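Local structure of glycerate 2-kinase (1X3L) at residues Val31-Asp36 against Asp69-Glu74; Arg25-Ala30 against Cys61-Ala66; Val332-Lys337 against Lys401-Tyr406; Ala351-Ser356 against Asp395-Leu400. The protein catalyses the ATP-dependent phosphorylation of D-glycerate to 2-phosphoglycerate and also accepts other nucleoside triphosphates, ADP or pyrophosphate as phosphate donor. One frame throughout, in Å; residues are numbered along the deposited sequence.

Contact 1 (Val31-Asp36 against Asp69-Glu74)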
# COMPACT_ATOMS: atom_id res chain seq x y z
N VAL A 31 -9.48 6.16 13.92
CA VAL A 31 -10.49 7.16 14.21
C VAL A 31 -11.42 6.77 15.36
O VAL A 31 -12.19 5.81 15.25
CB VAL A 31 -11.37 7.43 12.96
CG1 VAL A 31 -12.29 8.61 13.21
CG2 VAL A 31 -10.49 7.67 11.74
N LYS A 32 -11.34 7.53 16.45
CA LYS A 32 -12.18 7.31 17.62
C LYS A 32 -13.14 8.49 17.72
O LYS A 32 -12.75 9.63 17.43
CB LYS A 32 -11.33 7.21 18.88
CG LYS A 32 -10.22 6.17 18.81
CD LYS A 32 -10.77 4.77 18.55
CE LYS A 32 -9.63 3.76 18.45
NZ LYS A 32 -10.12 2.39 18.14
N VAL A 33 -14.37 8.24 18.12
CA VAL A 33 -15.34 9.33 18.24
C VAL A 33 -15.91 9.43 19.64
O VAL A 33 -16.28 8.43 20.25
CB VAL A 33 -16.49 9.16 17.22
CG1 VAL A 33 -17.55 10.23 17.46
CG2 VAL A 33 -15.95 9.27 15.80
N SER A 34 -15.96 10.66 20.16
CA SER A 34 -16.50 10.92 21.48
C SER A 34 -17.99 11.23 21.36
O SER A 34 -18.78 10.36 20.99
CB SER A 34 -15.79 12.10 22.15
OG SER A 34 -14.47 11.77 22.52
N ASP A 35 -18.36 12.47 21.66
CA ASP A 35 -19.75 12.87 21.55
C ASP A 35 -19.75 14.09 20.65
O ASP A 35 -20.72 14.37 19.94
CB ASP A 35 -20.37 13.23 22.91
CG ASP A 35 -21.84 13.62 22.80
OD1 ASP A 35 -22.14 14.67 22.20
OD2 ASP A 35 -22.69 12.85 23.31
N ASP A 36 -18.63 14.81 20.67
CA ASP A 36 -18.49 16.00 19.86
C ASP A 36 -17.07 16.08 19.32
O ASP A 36 -16.73 16.98 18.55
CB ASP A 36 -18.80 17.24 20.70
CG ASP A 36 -19.04 18.48 19.87
OD1 ASP A 36 -19.22 19.57 20.45
OD2 ASP A 36 -19.06 18.36 18.62
N ASP A 69 -20.18 4.13 10.18
CA ASP A 69 -20.53 3.35 11.36
C ASP A 69 -20.21 4.07 12.67
O ASP A 69 -20.68 3.66 13.73
CB ASP A 69 -19.83 1.98 11.35
CG ASP A 69 -20.33 1.08 10.24
OD1 ASP A 69 -21.50 1.21 9.84
OD2 ASP A 69 -19.54 0.22 9.77
N ILE A 70 -19.42 5.13 12.60
CA ILE A 70 -19.08 5.87 13.81
C ILE A 70 -19.45 7.34 13.75
O ILE A 70 -19.33 8.05 14.74
CB ILE A 70 -17.57 5.76 14.12
CG1 ILE A 70 -16.75 6.41 13.00
CG2 ILE A 70 -17.19 4.30 14.30
CD1 ILE A 70 -15.25 6.38 13.25
N LEU A 71 -19.92 7.79 12.59
CA LEU A 71 -20.30 9.19 12.41
C LEU A 71 -21.45 9.35 11.42
O LEU A 71 -21.56 8.59 10.46
CB LEU A 71 -19.10 10.01 11.92
CG LEU A 71 -17.90 10.20 12.86
CD1 LEU A 71 -16.73 10.79 12.09
CD2 LEU A 71 -18.29 11.10 14.03
N ASP A 72 -22.31 10.34 11.67
CA ASP A 72 -23.42 10.60 10.77
C ASP A 72 -22.88 11.45 9.63
O ASP A 72 -22.41 12.56 9.85
CB ASP A 72 -24.54 11.35 11.50
CG ASP A 72 -25.15 10.54 12.62
OD1 ASP A 72 -25.61 9.40 12.36
OD2 ASP A 72 -25.19 11.04 13.77
N VAL A 73 -22.93 10.91 8.42
CA VAL A 73 -22.42 11.61 7.26
C VAL A 73 -23.51 12.32 6.46
O VAL A 73 -24.45 11.70 5.98
CB VAL A 73 -21.65 10.65 6.33
CG1 VAL A 73 -21.14 11.39 5.10
CG2 VAL A 73 -20.50 10.01 7.08
N GLU A 74 -23.36 13.64 6.33
CA GLU A 74 -24.32 14.45 5.59
C GLU A 74 -24.41 13.96 4.15
O GLU A 74 -25.50 13.80 3.61
CB GLU A 74 -23.89 15.92 5.61
CG GLU A 74 -24.78 16.84 4.79
CD GLU A 74 -26.24 16.76 5.20
OE1 GLU A 74 -26.51 16.76 6.42
OE2 GLU A 74 -27.11 16.70 4.30
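V31 and V33, on an outermost strand of the small antiparallel sheet 31-33/37-40/43-46, pack against I70 and L71, where helix 60-70 gives way to the loop before strand 75-81. The side chains that meet are all apolar, and no hydrogen bond crosses. CD1 of I70 reaches the strand at V31, lying 3.7 Å from V31 CG1 and equally near the carbonyl oxygen of that residue. V33 meets both residues: its CG2 lies 3.7 Å from the carbonyl oxygen of I70 and close to I70 CD1, while both its methyls meet the isobutyl end of L71, V33 CG1 standing 3.6 Å from L71 CD2. With chi1 of I70 at 63°, CG1 sits between the backbone N and the carbonyl carbon, and the extended chi2 of 179° then carries CD1 out to V31. Cutting V33 back to an alanine is likely to open a gap beside L71 CD2 and leave the I70 side chain less firmly held. Further out, V31 and L71 both rest on I38 of the next strand, to which K32 is joined by backbone hydrogen bonding with I39. On the helix side, D69 OD2 is hydrogen-bonded to Y24 OH, tying the end of helix 60-70 to helix 23-30. The two valines alternate with K32, whose CB points away from 69-74. The tightest point is V33 CG2 against L71 CD2, at 3.5 Å just inside usual van der Waals distance.

Contact 2 (Arg25-Ala30 against Cys61-Ala66)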
# COMPACT_ATOMS: atom_id res chain seq x y z
N ARG A 25 -11.13 -2.07 9.41
CA ARG A 25 -10.56 -2.08 10.75
C ARG A 25 -9.54 -0.97 10.95
O ARG A 25 -9.49 -0.35 12.01
CB ARG A 25 -9.87 -3.42 11.04
CG ARG A 25 -10.80 -4.62 11.10
CD ARG A 25 -10.00 -5.91 11.17
NE ARG A 25 -10.84 -7.11 11.12
CZ ARG A 25 -11.38 -7.69 12.18
NH1 ARG A 25 -11.16 -7.19 13.39
NH2 ARG A 25 -12.13 -8.77 12.03
N ALA A 26 -8.71 -0.73 9.94
CA ALA A 26 -7.68 0.31 10.03
C ALA A 26 -8.30 1.67 10.35
O ALA A 26 -7.75 2.43 11.16
CB ALA A 26 -6.88 0.39 8.74
N VAL A 27 -9.43 1.99 9.72
CA VAL A 27 -10.09 3.27 9.97
C VAL A 27 -10.56 3.34 11.41
O VAL A 27 -10.36 4.36 12.08
CB VAL A 27 -11.30 3.49 9.02
CG1 VAL A 27 -12.08 4.73 9.47
CG2 VAL A 27 -10.81 3.67 7.59
N LEU A 28 -11.19 2.28 11.90
CA LEU A 28 -11.69 2.27 13.28
C LEU A 28 -10.55 2.31 14.30
O LEU A 28 -10.70 2.90 15.36
CB LEU A 28 -12.59 1.05 13.52
CG LEU A 28 -13.85 1.02 12.64
CD1 LEU A 28 -14.78 -0.10 13.09
CD2 LEU A 28 -14.57 2.37 12.73
N ASN A 29 -9.42 1.68 13.98
CA ASN A 29 -8.27 1.70 14.90
C ASN A 29 -7.73 3.12 15.01
O ASN A 29 -7.27 3.54 16.08
CB ASN A 29 -7.13 0.80 14.41
CG ASN A 29 -7.46 -0.68 14.47
OD1 ASN A 29 -8.20 -1.12 15.35
ND2 ASN A 29 -6.89 -1.45 13.56
N ALA A 30 -7.78 3.85 13.90
CA ALA A 30 -7.25 5.21 13.85
C ALA A 30 -8.21 6.31 14.28
O ALA A 30 -7.80 7.28 14.91
CB ALA A 30 -6.75 5.51 12.43
N CYS A 61 -15.08 2.08 -0.63
CA CYS A 61 -16.32 1.69 0.04
C CYS A 61 -16.09 1.13 1.44
O CYS A 61 -16.83 1.45 2.36
CB CYS A 61 -17.09 0.67 -0.80
SG CYS A 61 -17.77 1.37 -2.32
N GLU A 62 -15.08 0.28 1.59
CA GLU A 62 -14.80 -0.28 2.91
C GLU A 62 -14.41 0.82 3.90
O GLU A 62 -14.88 0.84 5.03
CB GLU A 62 -13.72 -1.36 2.82
CG GLU A 62 -14.26 -2.71 2.38
CD GLU A 62 -15.23 -3.30 3.39
OE1 GLU A 62 -14.78 -3.81 4.45
OE2 GLU A 62 -16.46 -3.25 3.15
N MET A 63 -13.55 1.75 3.47
CA MET A 63 -13.14 2.83 4.35
C MET A 63 -14.33 3.73 4.68
O MET A 63 -14.52 4.13 5.83
CB MET A 63 -12.01 3.64 3.70
CG MET A 63 -10.69 2.87 3.65
SD MET A 63 -9.39 3.67 2.70
CE MET A 63 -8.78 4.88 3.91
N ALA A 64 -15.14 4.03 3.67
CA ALA A 64 -16.32 4.87 3.84
C ALA A 64 -17.31 4.24 4.82
O ALA A 64 -17.92 4.92 5.63
CB ALA A 64 -17.00 5.10 2.49
N ARG A 65 -17.47 2.92 4.72
CA ARG A 65 -18.38 2.19 5.59
C ARG A 65 -17.98 2.36 7.06
O ARG A 65 -18.84 2.49 7.94
CB ARG A 65 -18.40 0.71 5.20
CG ARG A 65 -19.43 -0.13 5.92
CD ARG A 65 -19.61 -1.49 5.23
NE ARG A 65 -18.39 -2.30 5.26
CZ ARG A 65 -17.99 -3.02 6.31
NH1 ARG A 65 -18.70 -3.03 7.43
NH2 ARG A 65 -16.86 -3.72 6.24
N ALA A 66 -16.68 2.37 7.33
CA ALA A 66 -16.19 2.53 8.69
C ALA A 66 -16.57 3.91 9.24
O ALA A 66 -17.00 4.03 10.39
CB ALA A 66 -14.67 2.36 8.73
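A chi1 of 171° places CG1 of V27 anti to the backbone N, so that this methyl comes to 3.6 Å from A66 CB while CG2 is turned to M63. The M63 side chain, with CG anti to its carbonyl carbon (chi1 -71°), crosses V27 at about a right angle, and V27 CG2 lies 4.0 Å from M63 CG. V27 CB itself is 3.6 Å from A66 CB, where the backbones of 25-30 and 61-66 come nearest. L28 adds the flank: its CD2 lies 3.8 Å from the carbonyl oxygen of A66. The short axes approach to 8.6 Å and run in roughly the same direction, crossing at -36°, a spacing the small alanine permits. V27 and M63 also both touch L192 of strand 188-194, so the pair of helices packs on the parallel sheet of this α/β domain. Beside this apolar patch, next to Y24 of helix 23-30, R65 grips E62 side-on, NE to OE2 and NH2 to OE1, the latter at 2.7 Å. No hydrogen bond joins 25-30 to 61-66: shape and burial of apolar groups hold this interface, while the R65-E62 salt bridge lies within helix 60-70 and the guanidinium also makes a cation-pi contact with the Y24 ring.

Contact 3 (Val332-Lys337 against Lys401-Tyr406)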
# COMPACT_ATOMS: atom_id res chain seq x y z
N VAL A 332 11.82 -11.78 -7.55
CA VAL A 332 12.48 -12.94 -8.09
C VAL A 332 12.89 -12.61 -9.53
O VAL A 332 12.06 -12.24 -10.35
CB VAL A 332 11.56 -14.17 -8.10
CG1 VAL A 332 12.30 -15.38 -8.66
CG2 VAL A 332 11.08 -14.46 -6.68
N THR A 333 14.19 -12.72 -9.80
CA THR A 333 14.72 -12.44 -11.12
C THR A 333 14.66 -13.73 -11.93
O THR A 333 15.35 -14.70 -11.61
CB THR A 333 16.17 -11.96 -11.05
OG1 THR A 333 16.24 -10.78 -10.24
CG2 THR A 333 16.71 -11.66 -12.44
N ILE A 334 13.84 -13.75 -12.97
CA ILE A 334 13.71 -14.94 -13.80
C ILE A 334 14.27 -14.71 -15.20
O ILE A 334 13.84 -13.81 -15.92
CB ILE A 334 12.24 -15.38 -13.93
CG1 ILE A 334 11.65 -15.61 -12.54
CG2 ILE A 334 12.16 -16.66 -14.76
CD1 ILE A 334 10.18 -16.01 -12.55
N GLU A 335 15.24 -15.53 -15.58
CA GLU A 335 15.86 -15.44 -16.89
C GLU A 335 15.42 -16.66 -17.69
O GLU A 335 16.18 -17.61 -17.87
CB GLU A 335 17.39 -15.41 -16.77
CG GLU A 335 18.13 -15.22 -18.09
CD GLU A 335 17.75 -13.93 -18.80
OE1 GLU A 335 17.88 -12.86 -18.18
OE2 GLU A 335 17.32 -14.00 -19.97
N GLY A 336 14.18 -16.62 -18.16
CA GLY A 336 13.62 -17.72 -18.92
C GLY A 336 12.15 -17.86 -18.57
O GLY A 336 11.49 -16.87 -18.24
N LYS A 337 11.63 -19.08 -18.64
CA LYS A 337 10.23 -19.32 -18.32
C LYS A 337 10.03 -19.48 -16.81
O LYS A 337 9.12 -18.88 -16.22
CB LYS A 337 9.70 -20.56 -19.04
CG LYS A 337 9.61 -20.41 -20.55
CD LYS A 337 8.97 -21.64 -21.18
CE LYS A 337 8.88 -21.50 -22.70
NZ LYS A 337 8.22 -22.68 -23.31
N LYS A 401 16.83 -22.65 -8.33
CA LYS A 401 17.44 -22.29 -9.60
C LYS A 401 16.37 -22.29 -10.69
O LYS A 401 16.34 -21.41 -11.55
CB LYS A 401 18.55 -23.28 -9.95
CG LYS A 401 19.22 -23.06 -11.30
CD LYS A 401 20.24 -24.17 -11.58
CE LYS A 401 20.88 -24.03 -12.95
NZ LYS A 401 21.82 -25.16 -13.23
N GLU A 402 15.49 -23.28 -10.64
CA GLU A 402 14.41 -23.40 -11.61
C GLU A 402 13.21 -22.52 -11.26
O GLU A 402 12.23 -22.48 -12.01
CB GLU A 402 13.95 -24.86 -11.68
CG GLU A 402 14.91 -25.78 -12.40
CD GLU A 402 14.59 -27.24 -12.16
OE1 GLU A 402 13.39 -27.59 -12.09
OE2 GLU A 402 15.54 -28.05 -12.04
N HIS A 403 13.28 -21.83 -10.13
CA HIS A 403 12.18 -20.97 -9.69
C HIS A 403 10.87 -21.74 -9.67
O HIS A 403 9.86 -21.33 -10.25
CB HIS A 403 12.08 -19.75 -10.61
CG HIS A 403 13.28 -18.86 -10.55
ND1 HIS A 403 13.67 -18.22 -9.40
CD2 HIS A 403 14.22 -18.56 -11.48
CE1 HIS A 403 14.79 -17.56 -9.62
NE2 HIS A 403 15.15 -17.75 -10.87
N ASN A 404 10.89 -22.87 -8.98
CA ASN A 404 9.73 -23.74 -8.87
C ASN A 404 9.49 -24.02 -7.37
O ASN A 404 9.14 -25.14 -7.00
CB ASN A 404 10.05 -25.03 -9.63
CG ASN A 404 8.82 -25.86 -9.92
OD1 ASN A 404 7.76 -25.33 -10.26
ND2 ASN A 404 8.96 -27.17 -9.80
N SER A 405 9.66 -23.00 -6.53
CA SER A 405 9.49 -23.16 -5.09
C SER A 405 8.09 -23.59 -4.66
O SER A 405 7.92 -24.26 -3.65
CB SER A 405 9.89 -21.88 -4.34
OG SER A 405 9.09 -20.78 -4.76
N TYR A 406 7.07 -23.20 -5.43
CA TYR A 406 5.70 -23.58 -5.08
C TYR A 406 5.56 -25.09 -4.97
O TYR A 406 4.98 -25.61 -4.01
CB TYR A 406 4.72 -23.07 -6.15
CG TYR A 406 3.26 -23.39 -5.87
CD1 TYR A 406 2.43 -22.46 -5.25
CD2 TYR A 406 2.70 -24.61 -6.28
CE1 TYR A 406 1.07 -22.73 -5.04
CE2 TYR A 406 1.34 -24.89 -6.07
CZ TYR A 406 0.54 -23.94 -5.45
OH TYR A 406 -0.81 -24.18 -5.26
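A Schellman motif closes the helix that runs through K401, and H403, the residue with positive phi (53°) at that turn, projects its imidazole against the extended loop 332-337 of the MOFRL region. Three consecutive loop residues line the ring. V332 CG1 comes obliquely to 3.2 Å from H403 ND1 and is also near CE1. I334 CG1 lies over one face, displaced toward the rim, in a CH-pi contact 4.2 Å from the ring centroid and 18° off the normal. Between them in sequence, the carbonyl oxygen of T333 stands 3.1 Å from H403 NE2, but the angle is too poor for a hydrogen bond. CG of H403 is anti to the carbonyl carbon (chi1 -64°), which sends the ring out toward the loop, and the H403 side chain runs antiparallel alongside those of V332 and I334. The polar partner of the ring belongs to helix 343-351: ND1 is hydrogen-bonded to E346 OE2, and V332 touches the same glutamate. This bond probably helps to set the rotation of the imidazole, and the nearby carboxylate may favour a protonated ring. Without the imidazole, as with a leucine here, E346 would probably lose this partner and I334 the flat surface its CG1 rests on. T333 is bound through OG1 to E296 OE1, a second tie for the loop. The arrangement is a surface packing of a loop on a helix C-terminus, with the left-handed residue of a Schellman turn supplying the side chain that joins them.

Contact 4 (Ala351-Ser356 against Asp395-Leu400)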
# COMPACT_ATOMS: atom_id res chain seq x y z
N ALA A 351 15.52 -20.25 3.00
CA ALA A 351 15.94 -20.25 4.39
C ALA A 351 15.90 -21.61 5.07
O ALA A 351 16.53 -21.78 6.11
CB ALA A 351 15.09 -19.25 5.19
N THR A 352 15.19 -22.58 4.49
CA THR A 352 15.08 -23.90 5.11
C THR A 352 16.37 -24.58 5.53
O THR A 352 16.45 -25.14 6.62
CB THR A 352 14.32 -24.92 4.20
OG1 THR A 352 14.99 -25.04 2.94
CG2 THR A 352 12.88 -24.46 3.99
N ARG A 353 17.40 -24.54 4.69
CA ARG A 353 18.65 -25.20 5.04
C ARG A 353 19.34 -24.58 6.25
O ARG A 353 19.81 -25.29 7.14
CB ARG A 353 19.61 -25.23 3.85
CG ARG A 353 20.84 -26.10 4.12
CD ARG A 353 21.51 -26.55 2.83
NE ARG A 353 22.45 -27.65 3.05
CZ ARG A 353 22.98 -28.39 2.09
NH1 ARG A 353 22.67 -28.16 0.82
NH2 ARG A 353 23.83 -29.37 2.39
N LYS A 354 19.39 -23.25 6.29
CA LYS A 354 20.04 -22.58 7.41
C LYS A 354 19.34 -22.74 8.75
O LYS A 354 19.98 -22.63 9.79
CB LYS A 354 20.25 -21.10 7.10
CG LYS A 354 21.53 -20.81 6.30
CD LYS A 354 21.65 -19.34 5.96
CE LYS A 354 22.98 -19.03 5.28
NZ LYS A 354 24.13 -19.15 6.21
N ILE A 355 18.03 -22.99 8.75
CA ILE A 355 17.33 -23.14 10.02
C ILE A 355 17.03 -24.59 10.35
O ILE A 355 16.32 -24.89 11.31
CB ILE A 355 15.99 -22.33 10.07
CG1 ILE A 355 14.95 -22.94 9.13
CG2 ILE A 355 16.26 -20.86 9.72
CD1 ILE A 355 13.55 -22.36 9.32
N SER A 356 17.57 -25.50 9.55
CA SER A 356 17.38 -26.93 9.77
C SER A 356 17.80 -27.33 11.18
O SER A 356 18.87 -26.94 11.66
CB SER A 356 18.19 -27.74 8.75
OG SER A 356 17.97 -29.13 8.90
N ASP A 395 15.82 -31.53 -4.27
CA ASP A 395 17.06 -30.76 -4.25
C ASP A 395 16.66 -29.29 -4.21
O ASP A 395 16.31 -28.69 -5.23
CB ASP A 395 17.89 -31.07 -5.49
CG ASP A 395 19.15 -30.22 -5.57
OD1 ASP A 395 19.71 -29.87 -4.52
OD2 ASP A 395 19.57 -29.92 -6.70
N VAL A 396 16.70 -28.71 -3.01
CA VAL A 396 16.31 -27.32 -2.81
C VAL A 396 17.02 -26.32 -3.71
O VAL A 396 16.37 -25.47 -4.32
CB VAL A 396 16.50 -26.92 -1.32
CG1 VAL A 396 16.11 -25.47 -1.11
CG2 VAL A 396 15.67 -27.82 -0.44
N GLU A 397 18.35 -26.41 -3.80
CA GLU A 397 19.11 -25.49 -4.64
C GLU A 397 18.63 -25.55 -6.08
O GLU A 397 18.49 -24.52 -6.74
CB GLU A 397 20.61 -25.83 -4.59
CG GLU A 397 21.30 -25.54 -3.26
CD GLU A 397 20.72 -26.32 -2.09
OE1 GLU A 397 20.49 -27.55 -2.24
OE2 GLU A 397 20.49 -25.71 -1.02
N LYS A 398 18.36 -26.75 -6.58
CA LYS A 398 17.89 -26.93 -7.95
C LYS A 398 16.50 -26.33 -8.12
O LYS A 398 16.21 -25.69 -9.13
CB LYS A 398 17.85 -28.41 -8.32
CG LYS A 398 17.48 -28.68 -9.77
CD LYS A 398 17.35 -30.18 -10.06
CE LYS A 398 16.19 -30.82 -9.30
NZ LYS A 398 16.06 -32.28 -9.58
N VAL A 399 15.64 -26.54 -7.12
CA VAL A 399 14.28 -26.01 -7.18
C VAL A 399 14.30 -24.48 -7.26
O VAL A 399 13.55 -23.88 -8.02
CB VAL A 399 13.45 -26.43 -5.94
CG1 VAL A 399 12.06 -25.81 -6.00
CG2 VAL A 399 13.35 -27.95 -5.87
N LEU A 400 15.17 -23.86 -6.46
CA LEU A 400 15.29 -22.41 -6.47
C LEU A 400 15.86 -21.92 -7.79
O LEU A 400 15.42 -20.90 -8.33
CB LEU A 400 16.16 -21.95 -5.29
CG LEU A 400 15.47 -22.03 -3.92
CD1 LEU A 400 16.48 -21.85 -2.80
CD2 LEU A 400 14.39 -20.95 -3.84
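A type I beta turn from R353 to S356 follows helix 343-351, and T352, just before the turn, and R353, its first residue, face the first turn of helix 396-401, the backbones coming nearest at R353 and V396. Across this gap only two pairs of side chains meet. R353 and E397 face one another at the outer margin: NH1 of R353 lies 3.8 Å from E397 OE2, a long salt bridge, and OE1 is as far from it. The arginine, extended from CG to NE with CG anti to the backbone N (chi1 -171°), meets the glutamate at about a right angle. The carboxylate stands at the edge of the guanidinium, near its plane, yet the two planes are turned 57° apart, unlike a flat two-bond pairing. E397 reaches this place through a bend at chi2 of 61°. Deeper in, T352 OG1 lies 4.2 Å from V396 CG1, but the hydroxyl has its hydrogen bond with the carbonyl oxygen of L349. V396 rests on L349 as well and on L389 of helix 385-391, which places helix 396-401 against its neighbours. With no hydrogen bond between the segments, the contact combines a loose van der Waals contact of hydroxyl and methyl with an ion pair whose length suggests an attraction that is probably modest.

How the contacts relate
The four contacts form two pairs on different parts of the chain. Contacts 1 and 2 share helix 60-70, and helix 23-30 runs straight into strand 31-33; their centres are 12 Å apart and they touch where I70 CG2 meets L28 CD2 at 3.6 Å. Contacts 3 and 4, centres 14 Å apart, belong to the MOFRL region and join through N404 N and V399 O, 3.0 Å apart in a probable hydrogen bond. The pairs are remote: the centres of contacts 2 and 3 are about 38 Å apart. Contact 2 lies nearest a functional site, the M63 side chain being about 9 Å from that of K58, which probably binds substrate.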